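Local structure of glutathione peroxidase-like peroxiredoxin HYR1 (Saccharomyces cerevisiae, 3CMI) at residues A[32-37]-A[137-142]; A[36-41]-A[65-70]. The protein reduces hydroperoxides at the expense of thioredoxin and senses hydroperoxide stress, passing the signal on by oxidizing the transcription activator YAP1. One frame throughout, in Å; residues are numbered along the deposited sequence.

Interaction 1: residues A[32-37]-A[137-142]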
loop_
_atom_site.group_PDB
_atom_site.type_symbol
_atom_site.label_atom_id
_atom_site.label_comp_id
_atom_site.label_asym_id
_atom_site.label_seq_id
_atom_site.Cartn_x
_atom_site.Cartn_y
_atom_site.Cartn_z
ATOM N N GLY A 32 -9.543 1.426 -11.987
ATOM C CA GLY A 32 -10.916 1.181 -11.556
ATOM C C GLY A 32 -11.008 0.450 -10.229
ATOM O O GLY A 32 -12.099 0.075 -9.800
ATOM N N LYS A 33 -9.860 0.249 -9.585
ATOM C CA LYS A 33 -9.789 -0.429 -8.293
ATOM C C LYS A 33 -9.372 0.530 -7.194
ATOM O O LYS A 33 -8.533 1.407 -7.410
ATOM C CB LYS A 33 -8.796 -1.602 -8.339
ATOM C CG LYS A 33 -9.371 -2.931 -8.830
ATOM C CD LYS A 33 -9.582 -2.941 -10.331
ATOM C CE LYS A 33 -10.039 -4.314 -10.834
ATOM N NZ LYS A 33 -8.887 -5.261 -10.905
ATOM N N VAL A 34 -9.972 0.360 -6.019
ATOM C CA VAL A 34 -9.473 0.984 -4.802
ATOM C C VAL A 34 -8.265 0.162 -4.340
ATOM O O VAL A 34 -8.319 -1.065 -4.309
ATOM C CB VAL A 34 -10.573 1.062 -3.708
ATOM C CG1 VAL A 34 -10.014 1.600 -2.384
ATOM C CG2 VAL A 34 -11.749 1.924 -4.185
ATOM N N VAL A 35 -7.171 0.837 -4.009
ATOM C CA VAL A 35 -5.925 0.154 -3.655
ATOM C C VAL A 35 -5.390 0.620 -2.302
ATOM O O VAL A 35 -5.283 1.822 -2.042
ATOM C CB VAL A 35 -4.819 0.360 -4.741
ATOM C CG1 VAL A 35 -3.598 -0.507 -4.451
ATOM C CG2 VAL A 35 -5.356 0.051 -6.136
ATOM N N LEU A 36 -5.061 -0.344 -1.447
ATOM C CA LEU A 36 -4.372 -0.064 -0.189
ATOM C C LEU A 36 -2.910 -0.462 -0.389
ATOM O O LEU A 36 -2.616 -1.617 -0.686
ATOM C CB LEU A 36 -5.024 -0.865 0.944
ATOM C CG LEU A 36 -4.929 -0.518 2.441
ATOM C CD1 LEU A 36 -4.058 -1.506 3.200
ATOM C CD2 LEU A 36 -4.472 0.915 2.711
ATOM N N ILE A 37 -1.994 0.498 -0.282
ATOM C CA ILE A 37 -0.580 0.175 -0.388
ATOM C C ILE A 37 0.054 0.181 0.996
ATOM O O ILE A 37 0.025 1.189 1.704
ATOM C CB ILE A 37 0.174 1.099 -1.389
ATOM C CG1 ILE A 37 -0.416 0.925 -2.796
ATOM C CG2 ILE A 37 1.677 0.771 -1.406
ATOM C CD1 ILE A 37 0.220 1.780 -3.859
ATOM N N LYS A 137 0.310 2.959 5.580
ATOM C CA LYS A 137 -0.713 2.651 4.575
ATOM C C LYS A 137 -1.121 3.869 3.746
ATOM O O LYS A 137 -1.316 4.972 4.283
ATOM C CB LYS A 137 -1.962 2.080 5.256
ATOM C CG LYS A 137 -1.718 0.862 6.148
ATOM C CD LYS A 137 -2.709 0.826 7.291
ATOM C CE LYS A 137 -2.366 -0.262 8.302
ATOM N NZ LYS A 137 -1.525 0.236 9.426
ATOM N N PHE A 138 -1.246 3.657 2.439
ATOM C CA PHE A 138 -1.739 4.670 1.511
ATOM C C PHE A 138 -2.964 4.112 0.805
ATOM O O PHE A 138 -2.928 3.002 0.273
ATOM C CB PHE A 138 -0.692 5.010 0.446
ATOM C CG PHE A 138 0.558 5.662 0.975
ATOM C CD1 PHE A 138 1.574 4.900 1.556
ATOM C CD2 PHE A 138 0.755 7.032 0.826
ATOM C CE1 PHE A 138 2.747 5.504 2.015
ATOM C CE2 PHE A 138 1.924 7.637 1.276
ATOM C CZ PHE A 138 2.918 6.874 1.878
ATOM N N LEU A 139 -4.044 4.886 0.793
ATOM C CA LEU A 139 -5.263 4.484 0.111
ATOM C C LEU A 139 -5.370 5.246 -1.207
ATOM O O LEU A 139 -5.254 6.476 -1.233
ATOM C CB LEU A 139 -6.468 4.755 1.017
ATOM C CG LEU A 139 -7.765 3.951 0.925
ATOM C CD1 LEU A 139 -7.548 2.439 0.818
ATOM C CD2 LEU A 139 -8.631 4.288 2.131
ATOM N N VAL A 140 -5.579 4.507 -2.297
ATOM C CA VAL A 140 -5.630 5.071 -3.645
ATOM C C VAL A 140 -7.021 4.955 -4.293
ATOM O O VAL A 140 -7.690 3.923 -4.200
ATOM C CB VAL A 140 -4.533 4.440 -4.560
ATOM C CG1 VAL A 140 -4.582 5.016 -5.969
ATOM C CG2 VAL A 140 -3.143 4.649 -3.955
ATOM N N ASP A 141 -7.418 6.051 -4.940
ATOM C CA ASP A 141 -8.644 6.231 -5.741
ATOM C C ASP A 141 -8.881 5.139 -6.792
ATOM O O ASP A 141 -7.953 4.420 -7.176
ATOM C CB ASP A 141 -8.466 7.549 -6.515
ATOM C CG ASP A 141 -9.722 8.361 -6.620
ATOM O OD1 ASP A 141 -10.665 7.919 -7.306
ATOM O OD2 ASP A 141 -9.747 9.470 -6.052
ATOM N N LYS A 142 -10.124 5.048 -7.271
ATOM C CA LYS A 142 -10.446 4.274 -8.477
ATOM C C LYS A 142 -9.928 4.954 -9.754
ATOM O O LYS A 142 -9.815 4.315 -10.805
ATOM C CB LYS A 142 -11.953 4.040 -8.594
ATOM C CG LYS A 142 -12.473 2.897 -7.742
ATOM C CD LYS A 142 -13.947 2.633 -8.002
ATOM C CE LYS A 142 -14.412 1.357 -7.310
ATOM N NZ LYS A 142 -13.815 0.112 -7.897
#

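Interaction 2: residues A[36-41]-A[65-70]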
loop_
_atom_site.group_PDB
_atom_site.type_symbol
_atom_site.label_atom_id
_atom_site.label_comp_id
_atom_site.label_asym_id
_atom_site.label_seq_id
_atom_site.Cartn_x
_atom_site.Cartn_y
_atom_site.Cartn_z
ATOM N N LEU A 36 -5.061 -0.344 -1.447
ATOM C CA LEU A 36 -4.372 -0.064 -0.189
ATOM C C LEU A 36 -2.910 -0.462 -0.389
ATOM O O LEU A 36 -2.616 -1.617 -0.686
ATOM C CB LEU A 36 -5.024 -0.865 0.944
ATOM C CG LEU A 36 -4.929 -0.518 2.441
ATOM C CD1 LEU A 36 -4.058 -1.506 3.200
ATOM C CD2 LEU A 36 -4.472 0.915 2.711
ATOM N N ILE A 37 -1.994 0.498 -0.282
ATOM C CA ILE A 37 -0.580 0.175 -0.388
ATOM C C ILE A 37 0.054 0.181 0.996
ATOM O O ILE A 37 0.025 1.189 1.704
ATOM C CB ILE A 37 0.174 1.099 -1.389
ATOM C CG1 ILE A 37 -0.416 0.925 -2.796
ATOM C CG2 ILE A 37 1.677 0.771 -1.406
ATOM C CD1 ILE A 37 0.220 1.780 -3.859
ATOM N N VAL A 38 0.618 -0.961 1.376
ATOM C CA VAL A 38 1.171 -1.137 2.715
ATOM C C VAL A 38 2.607 -1.660 2.654
ATOM O O VAL A 38 2.897 -2.642 1.966
ATOM C CB VAL A 38 0.259 -2.057 3.591
ATOM C CG1 VAL A 38 0.090 -3.450 2.961
ATOM C CG2 VAL A 38 0.789 -2.169 5.002
ATOM N N ASN A 39 3.512 -0.982 3.351
ATOM C CA ASN A 39 4.852 -1.525 3.533
ATOM C C ASN A 39 4.824 -2.544 4.663
ATOM O O ASN A 39 4.290 -2.293 5.745
ATOM C CB ASN A 39 5.913 -0.441 3.754
ATOM C CG ASN A 39 5.690 0.357 5.018
ATOM O OD1 ASN A 39 6.450 0.245 5.983
ATOM N ND2 ASN A 39 4.655 1.179 5.018
ATOM N N VAL A 40 5.388 -3.705 4.384
ATOM C CA VAL A 40 5.248 -4.862 5.235
ATOM C C VAL A 40 6.603 -5.244 5.825
ATOM O O VAL A 40 7.643 -4.939 5.244
ATOM C CB VAL A 40 4.574 -5.998 4.418
ATOM C CG1 VAL A 40 5.232 -7.354 4.635
ATOM C CG2 VAL A 40 3.078 -6.014 4.691
ATOM N N ALA A 41 6.583 -5.875 6.994
ATOM C CA ALA A 41 7.809 -6.257 7.684
ATOM C C ALA A 41 8.473 -7.460 7.021
ATOM O O ALA A 41 7.837 -8.498 6.811
ATOM C CB ALA A 41 7.528 -6.540 9.145
ATOM N N PHE A 65 -11.276 -4.091 -5.060
ATOM C CA PHE A 65 -10.337 -3.630 -4.046
ATOM C C PHE A 65 -9.171 -4.594 -3.991
ATOM O O PHE A 65 -9.349 -5.805 -4.135
ATOM C CB PHE A 65 -11.007 -3.571 -2.671
ATOM C CG PHE A 65 -10.048 -3.291 -1.532
ATOM C CD1 PHE A 65 -9.616 -1.991 -1.267
ATOM C CD2 PHE A 65 -9.575 -4.334 -0.731
ATOM C CE1 PHE A 65 -8.732 -1.728 -0.215
ATOM C CE2 PHE A 65 -8.693 -4.087 0.316
ATOM C CZ PHE A 65 -8.269 -2.782 0.576
ATOM N N THR A 66 -7.977 -4.055 -3.777
ATOM C CA THR A 66 -6.810 -4.898 -3.577
ATOM C C THR A 66 -5.818 -4.262 -2.614
ATOM O O THR A 66 -5.933 -3.078 -2.290
ATOM C CB THR A 66 -6.130 -5.276 -4.918
ATOM O OG1 THR A 66 -5.270 -6.400 -4.705
ATOM C CG2 THR A 66 -5.331 -4.098 -5.495
ATOM N N ILE A 67 -4.869 -5.072 -2.143
ATOM C CA ILE A 67 -3.775 -4.611 -1.293
ATOM C C ILE A 67 -2.448 -5.001 -1.929
ATOM O O ILE A 67 -2.241 -6.165 -2.277
ATOM C CB ILE A 67 -3.843 -5.210 0.133
ATOM C CG1 ILE A 67 -5.198 -4.898 0.788
ATOM C CG2 ILE A 67 -2.700 -4.663 1.005
ATOM C CD1 ILE A 67 -5.438 -5.630 2.083
ATOM N N ILE A 68 -1.560 -4.024 -2.093
ATOM C CA ILE A 68 -0.212 -4.315 -2.572
ATOM C C ILE A 68 0.736 -4.189 -1.379
ATOM O O ILE A 68 0.873 -3.109 -0.795
ATOM C CB ILE A 68 0.221 -3.380 -3.749
ATOM C CG1 ILE A 68 -0.904 -3.226 -4.792
ATOM C CG2 ILE A 68 1.526 -3.877 -4.394
ATOM C CD1 ILE A 68 -1.384 -4.542 -5.461
ATOM N N GLY A 69 1.344 -5.308 -0.992
ATOM C CA GLY A 69 2.258 -5.334 0.151
ATOM C C GLY A 69 3.709 -5.246 -0.280
ATOM O O GLY A 69 4.159 -6.036 -1.101
ATOM N N PHE A 70 4.436 -4.275 0.268
ATOM C CA PHE A 70 5.856 -4.110 -0.025
ATOM C C PHE A 70 6.714 -4.500 1.183
ATOM O O PHE A 70 6.772 -3.757 2.171
ATOM C CB PHE A 70 6.168 -2.662 -0.429
ATOM C CG PHE A 70 5.713 -2.290 -1.816
ATOM C CD1 PHE A 70 4.427 -1.794 -2.036
ATOM C CD2 PHE A 70 6.580 -2.404 -2.901
ATOM C CE1 PHE A 70 4.011 -1.431 -3.318
ATOM C CE2 PHE A 70 6.176 -2.046 -4.183
ATOM C CZ PHE A 70 4.887 -1.558 -4.392
#

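Interaction 1: residues A[32-37]-A[137-142]
Val35 and Val140 face each other as a hydrogen-bonded pair of an antiparallel ladder, Val35 O receiving Val140 N at 2.7 Å while Val35 N gives a longer bond to Val140 O. Two residues on, Ile37 and Phe138 repeat the pattern, and the bond from Ile37 N to Phe138 O is nearly straight (173°). The side chains of these four residues share one face of the sheet, where branched and aromatic groups suit a buried position between sheet and helix; Phe138 turns the edge of its ring to Ile37 O, with CD1 4.0 Å from that oxygen.

On the other face Leu36 and Leu139 form the non-hydrogen-bonded pair. Both carry CG roughly anti to the backbone N (chi1 -158° and -153°), and their ends turn toward each other, with Leu36 CD2 3.9 Å from Leu139 CD1; Leu36 CD2 also rests on Lys137 CB.

Beyond the strand ends, Lys142 runs its side chain over Gly32 and Val34. Its NZ donates to Gly32 O at 2.6 Å, tilted from the carbonyl plane, and its CG lies 3.8 Å from Val34 CG2, while Gly32 N bonds to Lys142 O. The positive phi of Gly32 is one that glycine adopts readily.

Helix 160-167 packs on Val34 and Leu139, helix 113-121 on Ile37 and Phe138, and strands 65-72 and 146-150 flank the pair.

Interaction 2: residues A[36-41]-A[65-70]
The two strands of a beta-alpha-beta unit, 34-41 and 65-72, joined through helix 47-60, meet here as neighbours in the thioredoxin-like fold. The segments run parallel with a 32° angle between their axes, and five backbone hydrogen bonds join them. Leu36 N reaches Thr66 O at 3.0 Å, and Leu36 O in turn accepts Ile68 N. Val38 spans the next pair of residues in the same way, from Ile68 O to Phe70 N. The last bond, Val40 N to Phe70 O, is short at 2.6 Å and straight at nitrogen (174°), yet its donor stands well above the carbonyl plane.

Leu36, Val38 and Ile67 share one face. Leu36 and Ile67 lie alongside each other, Leu36 CB 4.0 Å from Ile67 CG1. Val38 places CG1 between its backbone N and carbonyl carbon (chi1 59°), and this methyl meets Ile67 CG2 at 3.6 Å. Phe65 brings the far end of its ring in, with CZ 3.8 Å from Leu36 CB. Val38 and Ile67, branched at CB, suit an extended backbone, and all these apolar groups suit burial, whereas Gly69, paired with Val38, adds no side chain to this face.

On the reverse face, Ile37 CG2 approaches the Phe70 ring obliquely, 3.7 Å from CE1. Phe70 also presents a ring edge to Val38 O, and its large apolar ring suits this buried place beside Ile37 and helix 113-121.

Helix 47-60 lies over the first face, touching Leu36 through Leu53 and Val40 through Tyr50; the Val40 side chain is about 10 Å from that of the active-site Cys44. Helix 113-121 covers the other face, where Tyr115 meets the Phe70 ring edge-to-face, while strand 137-140 adjoins strand 34-41.

Interactions 1 and 2 have centres about 9 Å apart and lie in one mixed sheet, with strand order 65-72, 34-41, 137-140, 146-150. Strand 34-41 is common to both: it pairs antiparallel with 137-140 in interaction 1 and parallel with 65-72 in interaction 2, and Leu36 and Ile37 belong to both. Along the chain, the parallel partner follows after a single helix, whereas the antiparallel partner comes some hundred residues later. The two contacts also touch directly, Val35 CG1 packing against Ile68 CG1. Together they make strand 34-41 an inner strand, leading toward the loop that carries the active-site Cys44, whose sulfenic acid is the reaction intermediate.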